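Local coordinates for protein phenol hydroxylase component phN (Pseudomonas stutzeri, PDB 3U52) that probably hydroxylates phenol and related aromatics with dioxygen at a carboxylate- and histidine-bound diiron centre, as the large subunit of a multicomponent monooxygenase, at residues M280-P285 with D359-K364; D90-N95 with K355-W360; T203-V208 with M289-A294. One frame throughout, in Å; residues are numbered along the deposited sequence.

In the fold
Contacts 1 and 2 lie side by side, their centres about 7 Å apart, and both use helix 355-364: Glu357 serves contact 2, and Trp360 and Met361 one turn further on serve contact 1. Pro285 CD also packs on Tyr93 CB at 3.7 Å. Contact 3, centred about 13 Å from contact 1, meets it through two polar links, Asp281 OD2 to Trp291 N (2.8 Å) and the salt bridge Lys364 NZ to Glu293 OE2 (2.9 Å). In contact 3 the Val208 side chain is about 13 Å from an iron; separately, that of Leu205 is about 7 Å from a bound xenon. Contacts 1 and 2 sit further out, toward the periphery.

Contact 1. Residues M280-P285 with D359-K364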
ATOM      1  N   MET A 280      27.284   8.127   6.165  1.00 22.14           N
ATOM      2  CA  MET A 280      27.385   7.402   4.896  1.00 23.26           C
ATOM      3  C   MET A 280      28.732   6.653   4.743  1.00 22.50           C
ATOM      4  O   MET A 280      28.754   5.574   4.140  1.00 22.72           O
ATOM      5  CB  MET A 280      27.101   8.294   3.677  1.00 23.68           C
ATOM      6  CG  MET A 280      28.192   9.293   3.329  1.00 25.36           C
ATOM      7  SD  MET A 280      27.624  10.493   2.093  1.00 28.94           S
ATOM      8  CE  MET A 280      27.668   9.554   0.589  1.00 25.22           C
ATOM      9  N   ASP A 281      29.827   7.197   5.277  1.00 19.91           N
ATOM     10  CA  ASP A 281      31.118   6.513   5.133  1.00 20.06           C
ATOM     11  C   ASP A 281      31.247   5.345   6.101  1.00 20.94           C
ATOM     12  O   ASP A 281      31.857   4.315   5.732  1.00 20.57           O
ATOM     13  CB  ASP A 281      32.302   7.462   5.339  1.00 19.90           C
ATOM     14  CG  ASP A 281      32.589   8.318   4.112  1.00 20.03           C
ATOM     15  OD1 ASP A 281      33.548   9.088   4.138  1.00 23.04           O
ATOM     16  OD2 ASP A 281      31.889   8.199   3.088  1.00 19.72           O
ATOM     17  N   TYR A 282      30.680   5.486   7.321  1.00 20.14           N
ATOM     18  CA  TYR A 282      30.902   4.498   8.415  1.00 21.82           C
ATOM     19  C   TYR A 282      29.684   3.700   8.902  1.00 22.71           C
ATOM     20  O   TYR A 282      29.818   2.515   9.260  1.00 22.64           O
ATOM     21  CB  TYR A 282      31.505   5.203   9.647  1.00 20.60           C
ATOM     22  CG  TYR A 282      32.955   5.577   9.460  1.00 22.39           C
ATOM     23  CD1 TYR A 282      33.326   6.789   8.842  1.00 18.64           C
ATOM     24  CD2 TYR A 282      33.957   4.713   9.878  1.00 21.75           C
ATOM     25  CE1 TYR A 282      34.661   7.122   8.623  1.00 16.69           C
ATOM     26  CE2 TYR A 282      35.316   5.029   9.687  1.00 22.13           C
ATOM     27  CZ  TYR A 282      35.656   6.227   9.078  1.00 22.55           C
ATOM     28  OH  TYR A 282      36.993   6.487   8.911  1.00 21.79           O
ATOM     29  N   MET A 283      28.518   4.345   8.984  1.00 22.66           N
ATOM     30  CA  MET A 283      27.378   3.679   9.586  1.00 25.29           C
ATOM     31  C   MET A 283      26.613   2.738   8.639  1.00 25.71           C
ATOM     32  O   MET A 283      25.838   1.899   9.115  1.00 27.95           O
ATOM     33  CB  MET A 283      26.429   4.660  10.257  1.00 24.79           C
ATOM     34  CG  MET A 283      27.050   5.488  11.403  1.00 27.50           C
ATOM     35  SD  MET A 283      25.651   6.369  12.092  1.00 31.80           S
ATOM     36  CE  MET A 283      26.145   6.746  13.734  1.00 32.82           C
ATOM     37  N   LEU A 284      26.821   2.875   7.332  1.00 25.35           N
ATOM     38  CA  LEU A 284      26.143   1.994   6.368  1.00 24.80           C
ATOM     39  C   LEU A 284      26.990   0.738   6.068  1.00 24.88           C
ATOM     40  O   LEU A 284      28.113   0.873   5.585  1.00 25.05           O
ATOM     41  CB  LEU A 284      25.824   2.749   5.064  1.00 23.66           C
ATOM     42  CG  LEU A 284      25.005   4.050   5.149  1.00 23.77           C
ATOM     43  CD1 LEU A 284      24.950   4.732   3.785  1.00 22.98           C
ATOM     44  CD2 LEU A 284      23.587   3.786   5.695  1.00 20.99           C
ATOM     45  N   PRO A 285      26.473  -0.473   6.409  1.00 25.22           N
ATOM     46  CA  PRO A 285      27.172  -1.719   6.066  1.00 24.34           C
ATOM     47  C   PRO A 285      27.478  -1.851   4.567  1.00 24.24           C
ATOM     48  O   PRO A 285      28.642  -2.130   4.207  1.00 23.12           O
ATOM     49  CB  PRO A 285      26.205  -2.817   6.562  1.00 23.76           C
ATOM     50  CG  PRO A 285      25.517  -2.178   7.742  1.00 23.87           C
ATOM     51  CD  PRO A 285      25.288  -0.737   7.279  1.00 24.13           C
ATOM     52  N   ASP A 359      39.642  -1.098   3.484  1.00 23.09           N
ATOM     53  CA  ASP A 359      40.202  -1.113   2.118  1.00 24.65           C
ATOM     54  C   ASP A 359      39.361  -0.266   1.152  1.00 22.54           C
ATOM     55  O   ASP A 359      39.914   0.395   0.278  1.00 22.81           O
ATOM     56  CB  ASP A 359      40.387  -2.546   1.587  1.00 25.44           C
ATOM     57  CG  ASP A 359      41.284  -3.409   2.498  1.00 30.59           C
ATOM     58  OD1 ASP A 359      42.018  -2.864   3.361  1.00 32.45           O
ATOM     59  OD2 ASP A 359      41.219  -4.656   2.365  1.00 37.77           O
ATOM     60  N   TRP A 360      38.032  -0.271   1.314  1.00 23.02           N
ATOM     61  CA  TRP A 360      37.146   0.671   0.557  1.00 23.19           C
ATOM     62  C   TRP A 360      37.524   2.113   0.872  1.00 23.37           C
ATOM     63  O   TRP A 360      37.666   2.940  -0.010  1.00 23.45           O
ATOM     64  CB  TRP A 360      35.665   0.419   0.893  1.00 23.88           C
ATOM     65  CG  TRP A 360      34.635   1.367   0.216  1.00 23.68           C
ATOM     66  CD1 TRP A 360      34.078   1.218  -1.008  1.00 26.32           C
ATOM     67  CD2 TRP A 360      34.047   2.555   0.779  1.00 24.48           C
ATOM     68  NE1 TRP A 360      33.171   2.249  -1.269  1.00 26.82           N
ATOM     69  CE2 TRP A 360      33.140   3.079  -0.178  1.00 25.77           C
ATOM     70  CE3 TRP A 360      34.177   3.213   2.014  1.00 23.07           C
ATOM     71  CZ2 TRP A 360      32.394   4.236   0.052  1.00 23.97           C
ATOM     72  CZ3 TRP A 360      33.426   4.396   2.238  1.00 23.54           C
ATOM     73  CH2 TRP A 360      32.547   4.875   1.268  1.00 22.54           C
ATOM     74  N   MET A 361      37.729   2.418   2.150  1.00 24.71           N
ATOM     75  CA  MET A 361      38.228   3.774   2.525  1.00 25.45           C
ATOM     76  C   MET A 361      39.565   4.221   1.915  1.00 24.93           C
ATOM     77  O   MET A 361      39.667   5.365   1.493  1.00 23.63           O
ATOM     78  CB  MET A 361      38.296   3.941   4.042  1.00 26.05           C
ATOM     79  CG  MET A 361      37.245   4.868   4.577  1.00 32.10           C
ATOM     80  SD  MET A 361      36.082   4.085   5.662  1.00 45.68           S
ATOM     81  CE  MET A 361      37.069   3.618   7.053  1.00 40.08           C
ATOM     82  N   SER A 362      40.564   3.326   1.881  1.00 24.72           N
ATOM     83  CA  SER A 362      41.858   3.570   1.220  1.00 25.92           C
ATOM     84  C   SER A 362      41.689   3.965  -0.273  1.00 26.83           C
ATOM     85  O   SER A 362      42.327   4.899  -0.762  1.00 28.36           O
ATOM     86  CB  SER A 362      42.714   2.298   1.301  1.00 25.70           C
ATOM     87  OG  SER A 362      42.924   1.906   2.634  1.00 27.06           O
ATOM     88  N   GLU A 363      40.813   3.247  -0.968  1.00 26.90           N
ATOM     89  CA  GLU A 363      40.427   3.533  -2.353  1.00 28.66           C
ATOM     90  C   GLU A 363      39.656   4.857  -2.539  1.00 26.81           C
ATOM     91  O   GLU A 363      39.980   5.654  -3.415  1.00 26.58           O
ATOM     92  CB  GLU A 363      39.600   2.346  -2.857  1.00 29.94           C
ATOM     93  CG  GLU A 363      39.425   2.239  -4.338  1.00 37.32           C
ATOM     94  CD  GLU A 363      38.475   1.092  -4.661  1.00 46.61           C
ATOM     95  OE1 GLU A 363      38.936  -0.089  -4.661  1.00 49.61           O
ATOM     96  OE2 GLU A 363      37.259   1.376  -4.873  1.00 50.77           O
ATOM     97  N   LYS A 364      38.655   5.109  -1.710  1.00 25.43           N
ATOM     98  CA  LYS A 364      37.914   6.382  -1.811  1.00 24.35           C
ATOM     99  C   LYS A 364      38.703   7.603  -1.325  1.00 24.15           C
ATOM    100  O   LYS A 364      38.443   8.719  -1.776  1.00 24.10           O
ATOM    101  CB  LYS A 364      36.552   6.272  -1.110  1.00 24.36           C
ATOM    102  CG  LYS A 364      35.572   5.190  -1.706  1.00 23.99           C
ATOM    103  CD  LYS A 364      35.306   5.401  -3.185  1.00 28.22           C
ATOM    104  CE  LYS A 364      34.431   4.318  -3.784  1.00 29.51           C
ATOM    105  NZ  LYS A 364      34.348   4.563  -5.251  1.00 32.78           N
TER
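The C-terminal end of helix 254-283 packs here against helix 355-364 through a Met-aromatic contact between Met361 and Tyr282. The sulfur of Met361 stands over one face of the phenol ring, SD lying 4.4 Å from the ring centroid and 25° off the normal. Its methyl sits nearer the hydroxyl side of the ring, with Met361 CE 3.5 Å from Tyr282 CE2 and 3.4 Å from Tyr282 OH. The methionine reaches this place by bending twice, at chi2 and chi3, which folds the thioether back over the ring, and the two side chains cross at about a right angle. Phe369, from helix 369-385, touches both of them.

A second pair lies beside the first. The six-membered ring of Trp360 points its rim at Asp281, with CH2 3.8 Å from OD2 and that oxygen in the plane of the indole. The carboxylate is turned 79° from the ring. The main-chain oxygen of Asp281 comes obliquely to the same rim, 3.8 Å from Trp360 CZ3. On one face of the indole lies Lys364 CG, from the next turn of its own helix.

No hydrogen bond joins the two segments; the polar ends are held by others. Tyr282 OH bonds to Tyr377 and His333, Asp281 OD1 to Ser332, and OD2 to the backbone N of Trp291. Gripped at both oxygens, the carboxylate of Asp281 is probably held in its rotation, so that OD2 faces the slightly positive C-H rim of Trp360, while Met361 adds a polarisable, uncharged cover to the tyrosine.

Contact 2. Residues D90-N95 with K355-W360; sequences DARYVN and KEEMDW
Arg92 and Glu357 carry this contact, a salt bridge across otherwise well-separated backbones that ties the turn leading into helix 94-103 to the first turn of helix 355-364. Even at their nearest, at these same two residues, the CA atoms are 13.1 Å apart, and the long side chains span the distance from opposite directions. Arg92 NH1 donates to Glu357 OE1 at 2.7 Å, with an N-H...O angle of 151°. The oxygen lies at the edge of the guanidinium, close to its plane, and is met on its syn side but well out of the carboxylate plane. The two flat groups are turned 70° against each other, and one NH1-OE1 bond takes the place of a two-pronged, coplanar pairing. Glu357 is extended beyond CG, which carries its carboxylate out to the arginine.

Asp90 completes a salt-bridge network on the arginine's own side. Its OD1 accepts from the backbone N of Arg92 at 2.9 Å, closing an Asx turn, and also takes a weak, 3.4 Å bond from Arg92 NE. The bend of the arginine at chi3 (-53°) sets NE near that oxygen while NH1 faces the glutamate. Replacing Arg92 by a leucine would probably leave the carboxylates of Asp90 and Glu357 without this shared cation and remove the direct bridge between the two segments.

Glu357 has further partners: Lys287 forms a salt bridge with OE2, and the backbone N of Glu354 bonds to OE1. Trp351 packs on the Arg92 side chain. Behind the bridge, Asn95 ND2 donates to Arg92 O at 2.9 Å, from the same face of that carbonyl as Asn95 N.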
ATOM      1  N   ASP A  90      22.552  -5.434   8.321  1.00 24.83           N
ATOM      2  CA  ASP A  90      23.189  -5.683   9.646  1.00 25.06           C
ATOM      3  C   ASP A  90      22.641  -4.670  10.624  1.00 23.75           C
ATOM      4  O   ASP A  90      22.311  -3.545  10.231  1.00 24.09           O
ATOM      5  CB  ASP A  90      24.713  -5.470   9.562  1.00 27.13           C
ATOM      6  CG  ASP A  90      25.426  -5.842  10.870  1.00 31.40           C
ATOM      7  OD1 ASP A  90      25.772  -4.948  11.652  1.00 33.87           O
ATOM      8  OD2 ASP A  90      25.550  -7.050  11.149  1.00 36.60           O
ATOM      9  N   ALA A  91      22.545  -5.042  11.899  1.00 23.03           N
ATOM     10  CA  ALA A  91      21.991  -4.155  12.912  1.00 21.97           C
ATOM     11  C   ALA A  91      22.835  -2.866  13.095  1.00 21.54           C
ATOM     12  O   ALA A  91      22.293  -1.878  13.603  1.00 22.23           O
ATOM     13  CB  ALA A  91      21.826  -4.859  14.219  1.00 21.49           C
ATOM     14  N   ARG A  92      24.111  -2.863  12.661  1.00 20.97           N
ATOM     15  CA  ARG A  92      24.926  -1.631  12.706  1.00 21.43           C
ATOM     16  C   ARG A  92      24.180  -0.521  11.973  1.00 19.84           C
ATOM     17  O   ARG A  92      24.284   0.658  12.328  1.00 21.21           O
ATOM     18  CB  ARG A  92      26.324  -1.786  12.065  1.00 20.64           C
ATOM     19  CG  ARG A  92      27.304  -2.650  12.894  1.00 25.94           C
ATOM     20  CD  ARG A  92      28.699  -2.787  12.211  1.00 28.09           C
ATOM     21  NE  ARG A  92      28.565  -3.266  10.828  1.00 36.05           N
ATOM     22  CZ  ARG A  92      29.528  -3.270   9.891  1.00 41.55           C
ATOM     23  NH1 ARG A  92      30.746  -2.786  10.160  1.00 44.46           N
ATOM     24  NH2 ARG A  92      29.269  -3.743   8.657  1.00 40.39           N
ATOM     25  N   TYR A  93      23.446  -0.901  10.922  1.00 20.60           N
ATOM     26  CA  TYR A  93      22.733   0.067  10.067  1.00 19.55           C
ATOM     27  C   TYR A  93      21.744   0.886  10.877  1.00 19.43           C
ATOM     28  O   TYR A  93      21.505   2.047  10.548  1.00 20.32           O
ATOM     29  CB  TYR A  93      21.988  -0.661   8.909  1.00 19.55           C
ATOM     30  CG  TYR A  93      20.964   0.232   8.196  1.00 20.31           C
ATOM     31  CD1 TYR A  93      21.356   1.125   7.165  1.00 21.21           C
ATOM     32  CD2 TYR A  93      19.626   0.234   8.577  1.00 22.94           C
ATOM     33  CE1 TYR A  93      20.418   1.940   6.527  1.00 19.74           C
ATOM     34  CE2 TYR A  93      18.690   1.043   7.956  1.00 19.59           C
ATOM     35  CZ  TYR A  93      19.071   1.873   6.938  1.00 23.66           C
ATOM     36  OH  TYR A  93      18.086   2.673   6.385  1.00 23.85           O
ATOM     37  N   VAL A  94      21.140   0.305  11.918  1.00 19.12           N
ATOM     38  CA  VAL A  94      20.079   0.997  12.645  1.00 19.13           C
ATOM     39  C   VAL A  94      20.639   2.283  13.349  1.00 20.06           C
ATOM     40  O   VAL A  94      19.889   3.235  13.593  1.00 17.89           O
ATOM     41  CB  VAL A  94      19.362   0.074  13.603  1.00 20.53           C
ATOM     42  CG1 VAL A  94      18.204   0.787  14.358  1.00 22.01           C
ATOM     43  CG2 VAL A  94      18.848  -1.160  12.831  1.00 21.25           C
ATOM     44  N   ASN A  95      21.944   2.318  13.589  1.00 19.03           N
ATOM     45  CA  ASN A  95      22.579   3.528  14.113  1.00 20.14           C
ATOM     46  C   ASN A  95      22.414   4.787  13.266  1.00 19.75           C
ATOM     47  O   ASN A  95      22.342   5.874  13.821  1.00 20.56           O
ATOM     48  CB  ASN A  95      24.020   3.224  14.482  1.00 20.57           C
ATOM     49  CG  ASN A  95      24.080   2.174  15.605  1.00 20.61           C
ATOM     50  OD1 ASN A  95      23.770   2.474  16.745  1.00 19.91           O
ATOM     51  ND2 ASN A  95      24.393   0.939  15.257  1.00 22.29           N
ATOM     52  N   LYS A 355      37.848  -4.920   8.104  1.00 32.96           N
ATOM     53  CA  LYS A 355      39.022  -4.716   7.244  1.00 33.43           C
ATOM     54  C   LYS A 355      38.602  -4.393   5.771  1.00 32.66           C
ATOM     55  O   LYS A 355      39.232  -3.577   5.095  1.00 32.12           O
ATOM     56  CB  LYS A 355      40.020  -5.888   7.370  1.00 35.01           C
ATOM     57  CG  LYS A 355      39.793  -7.033   6.369  1.00 40.76           C
ATOM     58  CD  LYS A 355      40.637  -6.865   5.058  1.00 48.66           C
ATOM     59  CE  LYS A 355      39.881  -7.290   3.752  1.00 51.31           C
ATOM     60  NZ  LYS A 355      39.429  -8.727   3.670  1.00 52.11           N
ATOM     61  N   GLU A 356      37.504  -4.977   5.316  1.00 31.90           N
ATOM     62  CA  GLU A 356      36.968  -4.669   3.982  1.00 33.30           C
ATOM     63  C   GLU A 356      36.477  -3.205   3.812  1.00 31.45           C
ATOM     64  O   GLU A 356      36.671  -2.611   2.773  1.00 29.89           O
ATOM     65  CB  GLU A 356      35.867  -5.670   3.603  1.00 34.39           C
ATOM     66  CG  GLU A 356      34.789  -5.899   4.680  1.00 41.41           C
ATOM     67  CD  GLU A 356      35.030  -7.152   5.582  1.00 49.12           C
ATOM     68  OE1 GLU A 356      34.036  -7.905   5.796  1.00 53.30           O
ATOM     69  OE2 GLU A 356      36.174  -7.381   6.077  1.00 49.33           O
ATOM     70  N   GLU A 357      35.852  -2.642   4.847  1.00 30.15           N
ATOM     71  CA  GLU A 357      35.443  -1.243   4.848  1.00 29.25           C
ATOM     72  C   GLU A 357      36.664  -0.348   4.802  1.00 27.23           C
ATOM     73  O   GLU A 357      36.718   0.622   4.068  1.00 27.92           O
ATOM     74  CB  GLU A 357      34.613  -0.955   6.088  1.00 28.81           C
ATOM     75  CG  GLU A 357      33.296  -1.721   6.143  1.00 34.57           C
ATOM     76  CD  GLU A 357      32.478  -1.361   7.399  1.00 40.01           C
ATOM     77  OE1 GLU A 357      32.694  -1.978   8.486  1.00 41.61           O
ATOM     78  OE2 GLU A 357      31.631  -0.446   7.300  1.00 40.76           O
ATOM     79  N   MET A 358      37.683  -0.698   5.561  1.00 26.87           N
ATOM     80  CA  MET A 358      38.913   0.055   5.518  1.00 25.50           C
ATOM     81  C   MET A 358      39.621   0.049   4.173  1.00 25.21           C
ATOM     82  O   MET A 358      40.167   1.092   3.762  1.00 23.89           O
ATOM     83  CB  MET A 358      39.833  -0.389   6.636  1.00 27.20           C
ATOM     84  CG  MET A 358      39.485   0.346   7.967  1.00 29.07           C
ATOM     85  SD  MET A 358      40.382  -0.127   9.389  1.00 37.42           S
ATOM     86  CE  MET A 358      42.066   0.389   9.079  1.00 38.97           C
ATOM     87  N   ASP A 359      39.642  -1.098   3.484  1.00 23.09           N
ATOM     88  CA  ASP A 359      40.202  -1.113   2.118  1.00 24.65           C
ATOM     89  C   ASP A 359      39.361  -0.266   1.152  1.00 22.54           C
ATOM     90  O   ASP A 359      39.914   0.395   0.278  1.00 22.81           O
ATOM     91  CB  ASP A 359      40.387  -2.546   1.587  1.00 25.44           C
ATOM     92  CG  ASP A 359      41.284  -3.409   2.498  1.00 30.59           C
ATOM     93  OD1 ASP A 359      42.018  -2.864   3.361  1.00 32.45           O
ATOM     94  OD2 ASP A 359      41.219  -4.656   2.365  1.00 37.77           O
ATOM     95  N   TRP A 360      38.032  -0.271   1.314  1.00 23.02           N
ATOM     96  CA  TRP A 360      37.146   0.671   0.557  1.00 23.19           C
ATOM     97  C   TRP A 360      37.524   2.113   0.872  1.00 23.37           C
ATOM     98  O   TRP A 360      37.666   2.940  -0.010  1.00 23.45           O
ATOM     99  CB  TRP A 360      35.665   0.419   0.893  1.00 23.88           C
ATOM    100  CG  TRP A 360      34.635   1.367   0.216  1.00 23.68           C
ATOM    101  CD1 TRP A 360      34.078   1.218  -1.008  1.00 26.32           C
ATOM    102  CD2 TRP A 360      34.047   2.555   0.779  1.00 24.48           C
ATOM    103  NE1 TRP A 360      33.171   2.249  -1.269  1.00 26.82           N
ATOM    104  CE2 TRP A 360      33.140   3.079  -0.178  1.00 25.77           C
ATOM    105  CE3 TRP A 360      34.177   3.213   2.014  1.00 23.07           C
ATOM    106  CZ2 TRP A 360      32.394   4.236   0.052  1.00 23.97           C
ATOM    107  CZ3 TRP A 360      33.426   4.396   2.238  1.00 23.54           C
ATOM    108  CH2 TRP A 360      32.547   4.875   1.268  1.00 22.54           C
TER

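Contact 3. Residues T203-V208 with M289-A294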
ATOM      1  N   THR A 203      20.422  20.226  -0.225  1.00 25.86           N
ATOM      2  CA  THR A 203      19.395  19.169  -0.076  1.00 27.99           C
ATOM      3  C   THR A 203      19.821  17.725  -0.408  1.00 27.35           C
ATOM      4  O   THR A 203      19.603  16.793   0.368  1.00 28.41           O
ATOM      5  CB  THR A 203      18.075  19.526  -0.838  1.00 27.55           C
ATOM      6  OG1 THR A 203      17.094  18.569  -0.463  1.00 30.78           O
ATOM      7  CG2 THR A 203      18.248  19.516  -2.376  1.00 28.43           C
ATOM      8  N   ASN A 204      20.447  17.553  -1.550  1.00 27.79           N
ATOM      9  CA  ASN A 204      20.905  16.234  -1.993  1.00 27.63           C
ATOM     10  C   ASN A 204      21.954  15.592  -1.085  1.00 26.90           C
ATOM     11  O   ASN A 204      22.070  14.356  -1.038  1.00 25.94           O
ATOM     12  CB  ASN A 204      21.446  16.340  -3.425  1.00 27.94           C
ATOM     13  CG  ASN A 204      20.321  16.389  -4.485  1.00 31.94           C
ATOM     14  OD1 ASN A 204      19.272  15.748  -4.333  1.00 34.14           O
ATOM     15  ND2 ASN A 204      20.548  17.140  -5.546  1.00 31.19           N
ATOM     16  N   LEU A 205      22.752  16.417  -0.417  1.00 26.00           N
ATOM     17  CA  LEU A 205      23.742  15.893   0.542  1.00 28.53           C
ATOM     18  C   LEU A 205      23.136  15.266   1.787  1.00 30.67           C
ATOM     19  O   LEU A 205      23.786  14.452   2.448  1.00 31.75           O
ATOM     20  CB  LEU A 205      24.775  16.956   0.919  1.00 28.02           C
ATOM     21  CG  LEU A 205      25.578  17.387  -0.309  1.00 27.36           C
ATOM     22  CD1 LEU A 205      26.144  18.797  -0.251  1.00 31.10           C
ATOM     23  CD2 LEU A 205      26.663  16.385  -0.533  1.00 26.93           C
ATOM     24  N   LEU A 206      21.910  15.676   2.122  1.00 32.58           N
ATOM     25  CA  LEU A 206      21.166  15.110   3.238  1.00 35.09           C
ATOM     26  C   LEU A 206      20.316  13.937   2.744  1.00 35.93           C
ATOM     27  O   LEU A 206      20.417  12.834   3.262  1.00 37.45           O
ATOM     28  CB  LEU A 206      20.277  16.190   3.878  1.00 35.79           C
ATOM     29  CG  LEU A 206      19.859  16.097   5.381  1.00 40.71           C
ATOM     30  CD1 LEU A 206      20.015  14.689   5.973  1.00 41.23           C
ATOM     31  CD2 LEU A 206      20.596  17.134   6.277  1.00 44.71           C
ATOM     32  N   PHE A 207      19.528  14.178   1.705  1.00 35.98           N
ATOM     33  CA  PHE A 207      18.532  13.239   1.186  1.00 36.22           C
ATOM     34  C   PHE A 207      19.123  11.996   0.533  1.00 35.69           C
ATOM     35  O   PHE A 207      18.736  10.873   0.872  1.00 34.84           O
ATOM     36  CB  PHE A 207      17.657  13.973   0.149  1.00 36.67           C
ATOM     37  CG  PHE A 207      16.396  13.232  -0.261  1.00 38.11           C
ATOM     38  CD1 PHE A 207      16.407  12.348  -1.343  1.00 39.77           C
ATOM     39  CD2 PHE A 207      15.191  13.462   0.414  1.00 39.42           C
ATOM     40  CE1 PHE A 207      15.241  11.670  -1.712  1.00 42.73           C
ATOM     41  CE2 PHE A 207      14.020  12.790   0.055  1.00 41.10           C
ATOM     42  CZ  PHE A 207      14.040  11.897  -1.007  1.00 40.14           C
ATOM     43  N   VAL A 208      19.995  12.191  -0.456  1.00 34.93           N
ATOM     44  CA  VAL A 208      20.541  11.048  -1.203  1.00 34.68           C
ATOM     45  C   VAL A 208      21.262   9.990  -0.300  1.00 34.42           C
ATOM     46  O   VAL A 208      20.956   8.796  -0.388  1.00 34.74           O
ATOM     47  CB  VAL A 208      21.404  11.479  -2.414  1.00 34.48           C
ATOM     48  CG1 VAL A 208      21.776  10.263  -3.239  1.00 36.34           C
ATOM     49  CG2 VAL A 208      20.637  12.516  -3.333  1.00 32.95           C
ATOM     50  N   MET A 289      28.219   5.668  -1.828  1.00 26.47           N
ATOM     51  CA  MET A 289      29.329   6.411  -2.416  1.00 25.69           C
ATOM     52  C   MET A 289      30.027   7.030  -1.214  1.00 23.71           C
ATOM     53  O   MET A 289      29.504   6.933  -0.090  1.00 24.52           O
ATOM     54  CB  MET A 289      28.858   7.491  -3.385  1.00 26.85           C
ATOM     55  CG  MET A 289      28.119   8.653  -2.744  1.00 30.92           C
ATOM     56  SD  MET A 289      27.280   9.751  -3.930  1.00 37.82           S
ATOM     57  CE  MET A 289      25.614   9.406  -3.343  1.00 38.27           C
ATOM     58  N   SER A 290      31.199   7.602  -1.415  1.00 21.43           N
ATOM     59  CA  SER A 290      31.877   8.191  -0.272  1.00 20.66           C
ATOM     60  C   SER A 290      31.366   9.608  -0.082  1.00 20.57           C
ATOM     61  O   SER A 290      30.783  10.190  -1.014  1.00 19.54           O
ATOM     62  CB  SER A 290      33.383   8.217  -0.500  1.00 19.73           C
ATOM     63  OG  SER A 290      33.705   9.037  -1.625  1.00 20.33           O
ATOM     64  N   TRP A 291      31.617  10.196   1.093  1.00 19.99           N
ATOM     65  CA  TRP A 291      31.293  11.613   1.297  1.00 19.59           C
ATOM     66  C   TRP A 291      32.024  12.464   0.272  1.00 19.74           C
ATOM     67  O   TRP A 291      31.482  13.419  -0.297  1.00 19.42           O
ATOM     68  CB  TRP A 291      31.700  12.073   2.698  1.00 20.06           C
ATOM     69  CG  TRP A 291      31.649  13.585   2.829  1.00 18.09           C
ATOM     70  CD1 TRP A 291      32.691  14.427   2.873  1.00 20.23           C
ATOM     71  CD2 TRP A 291      30.462  14.395   2.926  1.00 18.67           C
ATOM     72  NE1 TRP A 291      32.249  15.740   2.988  1.00 20.76           N
ATOM     73  CE2 TRP A 291      30.878  15.737   3.029  1.00 18.82           C
ATOM     74  CE3 TRP A 291      29.088  14.110   2.921  1.00 19.59           C
ATOM     75  CZ2 TRP A 291      29.964  16.802   3.149  1.00 16.47           C
ATOM     76  CZ3 TRP A 291      28.185  15.157   3.048  1.00 20.05           C
ATOM     77  CH2 TRP A 291      28.625  16.481   3.165  1.00 19.75           C
ATOM     78  N   SER A 292      33.273  12.121   0.003  1.00 19.26           N
ATOM     79  CA  SER A 292      34.061  12.910  -0.921  1.00 20.95           C
ATOM     80  C   SER A 292      33.386  12.949  -2.357  1.00 21.32           C
ATOM     81  O   SER A 292      33.237  14.014  -2.997  1.00 21.40           O
ATOM     82  CB  SER A 292      35.454  12.277  -0.955  1.00 21.57           C
ATOM     83  OG  SER A 292      36.204  12.926  -1.948  1.00 28.36           O
ATOM     84  N   GLU A 293      32.900  11.800  -2.819  1.00 20.31           N
ATOM     85  CA  GLU A 293      32.186  11.722  -4.097  1.00 20.94           C
ATOM     86  C   GLU A 293      30.853  12.475  -4.071  1.00 20.35           C
ATOM     87  O   GLU A 293      30.493  13.091  -5.068  1.00 21.40           O
ATOM     88  CB  GLU A 293      31.901  10.252  -4.479  1.00 21.08           C
ATOM     89  CG  GLU A 293      33.119   9.479  -5.037  1.00 25.89           C
ATOM     90  CD  GLU A 293      32.943   7.958  -5.034  1.00 29.79           C
ATOM     91  OE1 GLU A 293      32.078   7.422  -4.294  1.00 28.22           O
ATOM     92  OE2 GLU A 293      33.687   7.283  -5.795  1.00 32.98           O
ATOM     93  N   ALA A 294      30.075  12.337  -2.990  1.00 18.90           N
ATOM     94  CA  ALA A 294      28.831  13.093  -2.824  1.00 18.34           C
ATOM     95  C   ALA A 294      29.059  14.613  -2.819  1.00 18.37           C
ATOM     96  O   ALA A 294      28.343  15.362  -3.495  1.00 18.61           O
ATOM     97  CB  ALA A 294      28.107  12.643  -1.524  1.00 18.59           C
TER
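Close to a xenon pocket, probably the one lined by Phe198, Gly269 and Leu273, helix 187-216 meets the start of helix 291-310. The side chain of Leu205 lies about 7 Å from a bound xenon and also packs on Leu273. Its CD2 methyl does the touching across the contact: it sits 3.6 Å from the main-chain oxygen of Ala294 and 4.1 Å from Ala294 CB. The same methyl comes obliquely to the six-membered ring of Trp291, 4.1 Å from CZ3. With its CG anti to the backbone N (chi1 168°), Trp291 swings that ring out toward the leucine. The helices are near neighbours here, Leu205 and Ala294 having CA atoms 6.7 Å apart, and the small side chain of Ala294 is consistent with so close an approach.

Helix 187-216 supplies Glu199 to the diiron centre, and the contact packs a later part of that helix against a helix beyond the four-helix core typical of these hydroxylases. On the other segment, helix 291-310 begins with a capping box: Ser290 OG accepts from Glu293 N at 3.1 Å, and Glu293 OE1 accepts in return from Ser290 N at 3.0 Å. The other carboxylate oxygen of Glu293 forms a salt bridge with Lys364.

A second, smaller patch lies where Met289 precedes the cap. Its terminal methyl meets Val208, CE to CG1 at 3.9 Å, with the two side chains crossing at about a right angle. Another protein chain also packs on Val208 and Met289, bringing an acidic side chain to the valine and a basic one to the methionine.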